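Local coordinates for melanin biosynthesis protein TyrA, putative (Shewanella oneidensis, PDB 2IIZ) that binds heme b and probably works as a peroxidase of the dye-decolorizing (DyP) type, at residues A[178-190]-A[253-265]. Residues are numbered along the deposited sequence; the frame is centred on the assembly and turned at random.
Sequences GSYIHVQKYAHNL and EQGLMFISTCRTP. With HEM (protoporphyrin IX containing Fe), chain C.
Y186 and L256 form a hydrogen-bonded pair in an antiparallel ladder that joins strands 179-188 and 254-262, whose N-to-C directions make 155°. Y186 N reaches L256 O at 2.8 Å, and L256 N returns to Y186 O. Equivalent pairs, Q184 with F258 and H182 with S260, satisfy the N-H and C=O of each residue. Farther along, Y180 N gives C262 O a straight bond (163°), while C262 N makes weak ones, to Y180 O and to S179 OG, an oxygen also bonded to A166 O. Water 1 donates to Y180 O at 2.9 Å and also bonds H182 ND1 and S260 OG.

On the Q184, Y186 and F258 face the side chains meet heme. F258, its CG trans to N (chi1 -177°), swings the ring out against a pyrrole, CE1 3.3 Å from HEM C2C. Y186 turns a ring edge to F258 CB and one face to the vinyl group, while its OH donates to Q184 OE1 at 2.5 Å from above the amide plane. Exchanging Y186 for an alanine would probably leave Q184 OE1 without this donor and open a gap beside the vinyl. H188 sets its ring over G255 CA, both nitrogens bonded, to T291 and D146.

On the opposite face K185 NZ meets the syn lone pair of E253 OE2 at 2.8 Å. The chemistry implies a largely aromatic heme wall, its polar atoms mostly paired within the protein, probably meeting the porphyrin by van der Waals contact.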
loop_
_atom_site.group_PDB
_atom_site.type_symbol
_atom_site.label_atom_id
_atom_site.label_comp_id
_atom_site.label_asym_id
_atom_site.label_seq_id
_atom_site.Cartn_x
_atom_site.Cartn_y
_atom_site.Cartn_z
ATOM N N GLY A 178 -22.671 -20.040 2.375
ATOM C CA GLY A 178 -22.411 -18.658 2.772
ATOM C C GLY A 178 -21.769 -18.581 4.136
ATOM O O GLY A 178 -21.812 -19.542 4.893
ATOM N N SER A 179 -21.169 -17.430 4.446
ATOM C CA SER A 179 -20.522 -17.205 5.749
ATOM C C SER A 179 -20.932 -15.861 6.401
ATOM O O SER A 179 -21.225 -14.876 5.713
ATOM C CB SER A 179 -18.995 -17.278 5.562
ATOM O OG SER A 179 -18.300 -17.213 6.785
ATOM N N TYR A 180 -20.954 -15.826 7.730
ATOM C CA TYR A 180 -21.203 -14.571 8.452
ATOM C C TYR A 180 -19.877 -13.869 8.715
ATOM O O TYR A 180 -18.961 -14.439 9.327
ATOM C CB TYR A 180 -21.965 -14.805 9.757
ATOM C CG TYR A 180 -23.412 -15.242 9.567
ATOM C CD1 TYR A 180 -24.421 -14.313 9.337
ATOM C CD2 TYR A 180 -23.768 -16.586 9.622
ATOM C CE1 TYR A 180 -25.761 -14.723 9.163
ATOM C CE2 TYR A 180 -25.085 -16.997 9.452
ATOM C CZ TYR A 180 -26.082 -16.070 9.221
ATOM O OH TYR A 180 -27.396 -16.503 9.056
ATOM N N ILE A 181 -19.776 -12.630 8.254
ATOM C CA ILE A 181 -18.506 -11.923 8.273
ATOM C C ILE A 181 -18.558 -10.675 9.147
ATOM O O ILE A 181 -19.514 -9.927 9.104
ATOM C CB ILE A 181 -18.079 -11.604 6.823
ATOM C CG1 ILE A 181 -17.967 -12.942 6.070
ATOM C CG2 ILE A 181 -16.772 -10.799 6.783
ATOM C CD1 ILE A 181 -17.333 -12.869 4.739
ATOM N N HIS A 182 -17.520 -10.462 9.948
ATOM C CA HIS A 182 -17.413 -9.258 10.763
ATOM C C HIS A 182 -16.016 -8.681 10.585
ATOM O O HIS A 182 -15.021 -9.419 10.562
ATOM C CB HIS A 182 -17.647 -9.560 12.233
ATOM C CG HIS A 182 -19.047 -9.998 12.548
ATOM N ND1 HIS A 182 -19.409 -11.323 12.626
ATOM C CD2 HIS A 182 -20.170 -9.286 12.804
ATOM C CE1 HIS A 182 -20.698 -11.412 12.917
ATOM N NE2 HIS A 182 -21.184 -10.189 13.030
ATOM N N VAL A 183 -15.950 -7.362 10.464
ATOM C CA VAL A 183 -14.708 -6.687 10.170
ATOM C C VAL A 183 -14.513 -5.580 11.214
ATOM O O VAL A 183 -15.425 -4.765 11.459
ATOM C CB VAL A 183 -14.764 -6.127 8.747
ATOM C CG1 VAL A 183 -13.459 -5.473 8.355
ATOM C CG2 VAL A 183 -15.134 -7.239 7.761
ATOM N N GLN A 184 -13.332 -5.567 11.834
ATOM C CA GLN A 184 -12.942 -4.501 12.749
ATOM C C GLN A 184 -11.598 -3.982 12.293
ATOM O O GLN A 184 -10.644 -4.743 12.225
ATOM C CB GLN A 184 -12.804 -5.017 14.184
ATOM C CG GLN A 184 -14.091 -5.503 14.835
ATOM C CD GLN A 184 -13.949 -5.603 16.355
ATOM O OE1 GLN A 184 -13.465 -6.612 16.879
ATOM N NE2 GLN A 184 -14.362 -4.547 17.066
ATOM N N LYS A 185 -11.521 -2.697 11.977
ATOM C CA LYS A 185 -10.238 -2.070 11.686
ATOM C C LYS A 185 -9.620 -1.634 13.011
ATOM O O LYS A 185 -10.078 -0.652 13.611
ATOM C CB LYS A 185 -10.393 -0.846 10.773
ATOM C CG LYS A 185 -9.029 -0.264 10.315
ATOM C CD LYS A 185 -9.174 0.872 9.318
ATOM C CE LYS A 185 -9.448 2.204 9.999
ATOM N NZ LYS A 185 -9.436 3.338 9.025
ATOM N N TYR A 186 -8.591 -2.376 13.448
ATOM C CA TYR A 186 -7.861 -2.101 14.689
ATOM C C TYR A 186 -6.610 -1.250 14.426
ATOM O O TYR A 186 -5.693 -1.663 13.705
ATOM C CB TYR A 186 -7.459 -3.400 15.396
ATOM C CG TYR A 186 -8.560 -4.099 16.192
ATOM C CD1 TYR A 186 -8.791 -3.780 17.508
ATOM C CD2 TYR A 186 -9.348 -5.077 15.624
ATOM C CE1 TYR A 186 -9.797 -4.420 18.258
ATOM C CE2 TYR A 186 -10.364 -5.729 16.355
ATOM C CZ TYR A 186 -10.577 -5.391 17.672
ATOM O OH TYR A 186 -11.562 -6.015 18.410
ATOM N N ALA A 187 -6.593 -0.060 15.024
ATOM C CA ALA A 187 -5.448 0.840 14.988
ATOM C C ALA A 187 -4.620 0.592 16.261
ATOM O O ALA A 187 -5.063 0.894 17.368
ATOM C CB ALA A 187 -5.915 2.287 14.925
ATOM N N HIS A 188 -3.422 0.037 16.092
ATOM C CA HIS A 188 -2.570 -0.300 17.219
ATOM C C HIS A 188 -1.859 0.974 17.665
ATOM O O HIS A 188 -1.555 1.843 16.837
ATOM C CB HIS A 188 -1.502 -1.339 16.817
ATOM C CG HIS A 188 -2.040 -2.697 16.496
ATOM N ND1 HIS A 188 -3.372 -3.028 16.620
ATOM C CD2 HIS A 188 -1.411 -3.819 16.067
ATOM C CE1 HIS A 188 -3.543 -4.294 16.269
ATOM N NE2 HIS A 188 -2.368 -4.798 15.933
ATOM N N ASN A 189 -1.607 1.071 18.969
ATOM C CA ASN A 189 -0.683 2.048 19.537
ATOM C C ASN A 189 0.677 1.366 19.717
ATOM O O ASN A 189 1.006 0.833 20.785
ATOM C CB ASN A 189 -1.235 2.567 20.870
ATOM C CG ASN A 189 -0.454 3.750 21.420
ATOM O OD1 ASN A 189 0.597 4.134 20.889
ATOM N ND2 ASN A 189 -0.971 4.340 22.499
ATOM N N LEU A 190 1.476 1.377 18.661
ATOM C CA LEU A 190 2.713 0.601 18.640
ATOM C C LEU A 190 3.792 1.165 19.561
ATOM O O LEU A 190 4.601 0.402 20.116
ATOM C CB LEU A 190 3.247 0.492 17.213
ATOM C CG LEU A 190 2.400 -0.370 16.279
ATOM C CD1 LEU A 190 2.976 -0.303 14.887
ATOM C CD2 LEU A 190 2.319 -1.821 16.724
ATOM N N GLU A 253 -1.529 5.662 10.286
ATOM C CA GLU A 253 -2.360 4.715 11.050
ATOM C C GLU A 253 -2.091 3.286 10.581
ATOM O O GLU A 253 -1.974 3.019 9.372
ATOM C CB GLU A 253 -3.840 5.107 10.859
ATOM C CG GLU A 253 -4.912 4.131 11.332
ATOM C CD GLU A 253 -6.297 4.509 10.782
ATOM O OE1 GLU A 253 -6.806 5.590 11.127
ATOM O OE2 GLU A 253 -6.878 3.725 10.004
ATOM N N GLN A 254 -1.989 2.370 11.546
ATOM C CA GLN A 254 -1.615 0.997 11.264
ATOM C C GLN A 254 -2.013 0.021 12.366
ATOM O O GLN A 254 -1.958 0.332 13.561
ATOM C CB GLN A 254 -0.117 0.909 11.053
ATOM C CG GLN A 254 0.734 1.105 12.303
ATOM C CD GLN A 254 2.196 1.217 11.932
ATOM O OE1 GLN A 254 2.805 0.248 11.531
ATOM N NE2 GLN A 254 2.753 2.396 12.061
ATOM N N GLY A 255 -2.412 -1.168 11.966
ATOM C CA GLY A 255 -2.808 -2.173 12.943
ATOM C C GLY A 255 -3.208 -3.440 12.238
ATOM O O GLY A 255 -2.539 -3.839 11.305
ATOM N N LEU A 256 -4.299 -4.041 12.717
ATOM C CA LEU A 256 -4.840 -5.277 12.215
ATOM C C LEU A 256 -6.201 -5.046 11.585
ATOM O O LEU A 256 -7.080 -4.390 12.168
ATOM C CB LEU A 256 -5.028 -6.304 13.353
ATOM C CG LEU A 256 -5.353 -7.724 12.885
ATOM C CD1 LEU A 256 -4.127 -8.320 12.270
ATOM C CD2 LEU A 256 -5.870 -8.641 13.986
HETATM N N MSE A 257 -6.380 -5.600 10.391
HETATM C CA MSE A 257 -7.683 -5.637 9.784
HETATM C C MSE A 257 -8.273 -6.946 10.206
HETATM O O MSE A 257 -8.062 -7.990 9.557
HETATM C CB MSE A 257 -7.612 -5.553 8.282
HETATM C CG MSE A 257 -8.994 -5.444 7.605
HETATM SE SE MSE A 257 -9.989 -3.852 8.023
HETATM C CE MSE A 257 -8.813 -2.575 7.319
ATOM N N PHE A 258 -9.010 -6.890 11.306
ATOM C CA PHE A 258 -9.614 -8.080 11.825
ATOM C C PHE A 258 -10.833 -8.508 11.043
ATOM O O PHE A 258 -11.783 -7.732 10.868
ATOM C CB PHE A 258 -10.021 -7.943 13.278
ATOM C CG PHE A 258 -10.581 -9.199 13.813
ATOM C CD1 PHE A 258 -9.745 -10.153 14.357
ATOM C CD2 PHE A 258 -11.946 -9.440 13.754
ATOM C CE1 PHE A 258 -10.251 -11.340 14.861
ATOM C CE2 PHE A 258 -12.477 -10.625 14.254
ATOM C CZ PHE A 258 -11.626 -11.586 14.813
ATOM N N ILE A 259 -10.803 -9.760 10.592
ATOM C CA ILE A 259 -11.896 -10.339 9.842
ATOM C C ILE A 259 -12.270 -11.686 10.436
ATOM O O ILE A 259 -11.431 -12.565 10.518
ATOM C CB ILE A 259 -11.515 -10.507 8.366
ATOM C CG1 ILE A 259 -11.004 -9.150 7.808
ATOM C CG2 ILE A 259 -12.703 -11.059 7.580
ATOM C CD1 ILE A 259 -10.754 -9.122 6.335
ATOM N N SER A 260 -13.528 -11.834 10.852
ATOM C CA SER A 260 -14.059 -13.122 11.289
ATOM C C SER A 260 -15.007 -13.710 10.245
ATOM O O SER A 260 -15.795 -12.988 9.644
ATOM C CB SER A 260 -14.809 -12.975 12.594
ATOM O OG SER A 260 -15.526 -14.169 12.917
ATOM N N THR A 261 -14.924 -15.028 10.046
ATOM C CA THR A 261 -15.788 -15.753 9.117
ATOM C C THR A 261 -16.334 -16.965 9.845
ATOM O O THR A 261 -15.580 -17.688 10.486
ATOM C CB THR A 261 -15.025 -16.221 7.872
ATOM O OG1 THR A 261 -14.120 -17.281 8.218
ATOM C CG2 THR A 261 -14.236 -15.075 7.237
ATOM N N CYS A 262 -17.642 -17.191 9.751
ATOM C CA CYS A 262 -18.294 -18.190 10.587
ATOM C C CYS A 262 -19.682 -18.554 10.067
ATOM O O CYS A 262 -20.351 -17.744 9.432
ATOM C CB CYS A 262 -18.401 -17.627 12.005
ATOM S SG CYS A 262 -18.850 -18.823 13.293
ATOM N N ARG A 263 -20.123 -19.776 10.335
ATOM C CA ARG A 263 -21.446 -20.201 9.904
ATOM C C ARG A 263 -22.545 -19.605 10.785
ATOM O O ARG A 263 -23.718 -19.641 10.411
ATOM C CB ARG A 263 -21.558 -21.719 9.912
ATOM C CG ARG A 263 -21.948 -22.325 11.238
ATOM C CD ARG A 263 -21.490 -23.755 11.305
ATOM N NE ARG A 263 -22.235 -24.614 10.394
ATOM C CZ ARG A 263 -22.006 -25.914 10.239
ATOM N NH1 ARG A 263 -21.043 -26.520 10.933
ATOM N NH2 ARG A 263 -22.742 -26.614 9.386
ATOM N N THR A 264 -22.161 -19.074 11.951
ATOM C CA THR A 264 -23.098 -18.380 12.844
ATOM C C THR A 264 -22.462 -17.084 13.344
ATOM O O THR A 264 -21.258 -17.056 13.623
ATOM C CB THR A 264 -23.547 -19.273 14.028
ATOM O OG1 THR A 264 -24.310 -18.492 14.940
ATOM C CG2 THR A 264 -22.369 -19.873 14.780
ATOM N N PRO A 265 -23.259 -16.004 13.450
ATOM C CA PRO A 265 -22.696 -14.711 13.888
ATOM C C PRO A 265 -22.475 -14.541 15.408
ATOM O O PRO A 265 -21.826 -13.582 15.822
ATOM C CB PRO A 265 -23.742 -13.698 13.399
ATOM C CG PRO A 265 -25.054 -14.459 13.423
ATOM C CD PRO A 265 -24.710 -15.912 13.172
HETATM C CHA HEM C . -5.752 -15.758 18.910
HETATM C CHB HEM C . -3.986 -11.392 17.900
HETATM C CHC HEM C . -8.401 -9.559 17.771
HETATM C CHD HEM C . -10.213 -13.977 18.221
HETATM C C1A HEM C . -4.883 -14.724 18.680
HETATM C C2A HEM C . -3.440 -14.818 18.727
HETATM C C3A HEM C . -2.965 -13.591 18.443
HETATM C C4A HEM C . -4.084 -12.717 18.210
HETATM C CMA HEM C . -1.495 -13.147 18.368
HETATM C CAA HEM C . -2.634 -16.101 19.047
HETATM C CBA HEM C . -2.292 -16.899 17.773
HETATM C CGA HEM C . -3.489 -17.682 17.280
HETATM O O1A HEM C . -4.100 -17.296 16.239
HETATM O O2A HEM C . -3.849 -18.707 17.920
HETATM C C1B HEM C . -5.028 -10.526 17.797
HETATM C C2B HEM C . -4.898 -9.105 17.553
HETATM C C3B HEM C . -6.134 -8.594 17.517
HETATM C C4B HEM C . -7.057 -9.682 17.734
HETATM C CMB HEM C . -3.536 -8.394 17.378
HETATM C CAB HEM C . -6.596 -7.146 17.292
HETATM C CBB HEM C . -5.883 -6.124 17.745
HETATM C C1C HEM C . -9.263 -10.601 17.907
HETATM C C2C HEM C . -10.694 -10.462 17.966
HETATM C C3C HEM C . -11.209 -11.688 18.092
HETATM C C4C HEM C . -10.101 -12.623 18.108
HETATM C CMC HEM C . -11.406 -9.102 17.894
HETATM C CAC HEM C . -12.688 -12.107 18.202
HETATM C CBC HEM C . -13.721 -11.254 18.212
HETATM C C1D HEM C . -9.193 -14.865 18.422
HETATM C C2D HEM C . -9.368 -16.290 18.532
HETATM C C3D HEM C . -7.974 -16.848 18.748
HETATM C C4D HEM C . -7.106 -15.699 18.745
HETATM C CMD HEM C . -10.699 -17.068 18.454
HETATM C CAD HEM C . -7.553 -18.314 18.939
HETATM C CBD HEM C . -7.444 -18.572 20.433
HETATM C CGD HEM C . -7.329 -20.043 20.756
HETATM O O1D HEM C . -6.197 -20.486 21.121
HETATM O O2D HEM C . -8.363 -20.753 20.648
HETATM N NA HEM C . -5.252 -13.429 18.362
HETATM N NB HEM C . -6.363 -10.853 17.901
HETATM N NC HEM C . -8.916 -11.929 17.991
HETATM N ND HEM C . -7.854 -14.552 18.551
HETATM FE FE HEM C . -7.071 -12.641 18.400
HETATM O O HOH W 1 -18.313 -13.816 12.094
HETATM O O HOH W 2 -1.609 3.407 14.412
#